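Local coordinates for protein beta-porphyranase A (Bacteroides plebeius, PDB 4AW7) that hydrolyses the sulfated red-seaweed polysaccharide porphyran, cutting the linkage between beta-D-galactose and alpha-L-galactose-6-sulfate to release mostly disaccharides, at residues Y193-Y197 / P198-D202. Numbering follows the deposited sequence.
With K (potassium ion), chain F.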
loop_
_atom_site.group_PDB
_atom_site.type_symbol
_atom_site.label_atom_id
_atom_site.label_comp_id
_atom_site.label_asym_id
_atom_site.label_seq_id
_atom_site.Cartn_x
_atom_site.Cartn_y
_atom_site.Cartn_z
ATOM N N TYR A 193 10.173 6.695 -4.812
ATOM C CA TYR A 193 10.911 7.757 -4.100
ATOM C C TYR A 193 10.344 8.127 -2.741
ATOM O O TYR A 193 10.622 9.191 -2.243
ATOM C CB TYR A 193 11.052 8.997 -4.997
ATOM C CG TYR A 193 9.744 9.682 -5.359
ATOM C CD1 TYR A 193 9.209 10.697 -4.581
ATOM C CD2 TYR A 193 9.051 9.333 -6.514
ATOM C CE1 TYR A 193 8.021 11.319 -4.927
ATOM C CE2 TYR A 193 7.879 9.953 -6.843
ATOM C CZ TYR A 193 7.355 10.924 -6.053
ATOM O OH TYR A 193 6.153 11.572 -6.406
ATOM N N ALA A 194 9.581 7.233 -2.135
ATOM C CA ALA A 194 8.992 7.469 -0.827
ATOM C C ALA A 194 8.068 8.668 -0.896
ATOM O O ALA A 194 8.121 9.580 -0.057
ATOM C CB ALA A 194 10.073 7.645 0.281
ATOM N N ALA A 195 7.149 8.632 -1.868
ATOM C CA ALA A 195 6.344 9.814 -2.224
ATOM C C ALA A 195 5.365 10.187 -1.109
ATOM O O ALA A 195 4.480 9.399 -0.732
ATOM C CB ALA A 195 5.595 9.499 -3.476
ATOM N N ALA A 196 5.470 11.424 -0.652
ATOM C CA ALA A 196 4.587 11.940 0.407
ATOM C C ALA A 196 3.270 12.387 -0.035
ATOM O O ALA A 196 2.329 12.446 0.757
ATOM C CB ALA A 196 5.238 13.174 1.042
ATOM N N TYR A 197 3.165 12.782 -1.268
ATOM C CA TYR A 197 1.973 13.609 -1.728
ATOM C C TYR A 197 1.638 13.118 -3.124
ATOM O O TYR A 197 2.028 13.736 -4.118
ATOM C CB TYR A 197 2.249 15.147 -1.708
ATOM C CG TYR A 197 1.166 16.035 -2.309
ATOM C CD1 TYR A 197 -0.084 16.146 -1.686
ATOM C CD2 TYR A 197 1.407 16.819 -3.454
ATOM C CE1 TYR A 197 -1.065 16.986 -2.182
ATOM C CE2 TYR A 197 0.400 17.664 -3.969
ATOM C CZ TYR A 197 -0.818 17.742 -3.334
ATOM O OH TYR A 197 -1.848 18.552 -3.842
ATOM N N PRO A 198 0.937 11.987 -3.268
ATOM C CA PRO A 198 0.802 11.335 -4.584
ATOM C C PRO A 198 -0.366 11.929 -5.391
ATOM O O PRO A 198 -1.276 11.217 -5.854
ATOM C CB PRO A 198 0.577 9.884 -4.193
ATOM C CG PRO A 198 -0.165 9.955 -2.914
ATOM C CD PRO A 198 0.496 11.101 -2.170
ATOM N N ALA A 199 -0.339 13.248 -5.537
ATOM C CA ALA A 199 -1.383 14.024 -6.212
ATOM C C ALA A 199 -1.125 14.066 -7.705
ATOM O O ALA A 199 -0.893 15.135 -8.303
ATOM C CB ALA A 199 -1.498 15.426 -5.586
ATOM N N TRP A 200 -1.110 12.897 -8.345
ATOM C CA TRP A 200 -0.764 12.772 -9.752
ATOM C C TRP A 200 -1.518 13.774 -10.612
ATOM O O TRP A 200 -0.960 14.346 -11.589
ATOM C CB TRP A 200 -1.018 11.366 -10.262
ATOM C CG TRP A 200 -0.339 10.236 -9.513
ATOM C CD1 TRP A 200 -0.768 8.933 -9.549
ATOM C CD2 TRP A 200 0.883 10.230 -8.721
ATOM N NE1 TRP A 200 0.073 8.140 -8.832
ATOM C CE2 TRP A 200 1.102 8.897 -8.319
ATOM C CE3 TRP A 200 1.801 11.200 -8.296
ATOM C CZ2 TRP A 200 2.173 8.530 -7.492
ATOM C CZ3 TRP A 200 2.855 10.822 -7.484
ATOM C CH2 TRP A 200 3.024 9.506 -7.081
ATOM N N GLU A 201 -2.791 13.950 -10.305
ATOM C CA GLU A 201 -3.698 14.808 -11.041
ATOM C C GLU A 201 -3.397 16.302 -10.945
ATOM O O GLU A 201 -3.956 17.058 -11.763
ATOM C CB GLU A 201 -5.138 14.577 -10.543
ATOM C CG GLU A 201 -5.520 15.131 -9.154
ATOM C CD GLU A 201 -5.020 14.352 -7.943
ATOM O OE1 GLU A 201 -4.320 13.342 -8.069
ATOM O OE2 GLU A 201 -5.368 14.741 -6.823
ATOM N N ASP A 202 -2.634 16.775 -9.964
ATOM C CA ASP A 202 -2.434 18.218 -9.805
ATOM C C ASP A 202 -1.888 18.856 -11.074
ATOM O O ASP A 202 -1.078 18.295 -11.806
ATOM C CB ASP A 202 -1.514 18.546 -8.635
ATOM C CG ASP A 202 -2.210 18.718 -7.312
ATOM O OD1 ASP A 202 -3.435 18.583 -7.229
ATOM O OD2 ASP A 202 -1.488 18.976 -6.310
HETATM K K K F . 5.035 13.021 -4.208
#
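Tyr-197 reaches forward along its own chain to Asp-202, with Ala-199 tucked beneath its ring. From Tyr-197 CB, beside the ring nitrogen of Pro-198, the side chain leaves with CG anti to the backbone N (chi1 173°), and this carries the ring over Ala-199. Methyl CB of Ala-199 packs against one face in a CH-pi contact, 3.5 Å from the centroid of the Tyr-197 ring and displaced toward CZ and CE2. At the tip, Tyr-197 OH donates a short hydrogen bond of 2.5 Å to Asp-202 OD2, meeting it on the syn side and 18° out of the carboxylate plane. A type I turn, Ala-199 to Asp-202, brings the acid round to this hydroxyl. The backbone of Tyr-197 works too: its O takes a weak bond from Ala-199 N, closing an inverse gamma turn at Pro-198, and lies 3.1 Å from the potassium ion. Tyr-193 OH binds the same ion at 2.9 Å and touches the edge of the Trp-200 indole; Tyr-207 adds a third oxygen. Tyr-193 still belongs to strand 189-195 of the parallel (beta/alpha)8-barrel sheet, between strands 136-142 and 225-233; from Ala-196, beside the probable proton donor Glu-146, the loop runs toward helix 206-210, Trp-200 packing on helices 212-219 and 245-262, its NE1 bonded to Val-250 O.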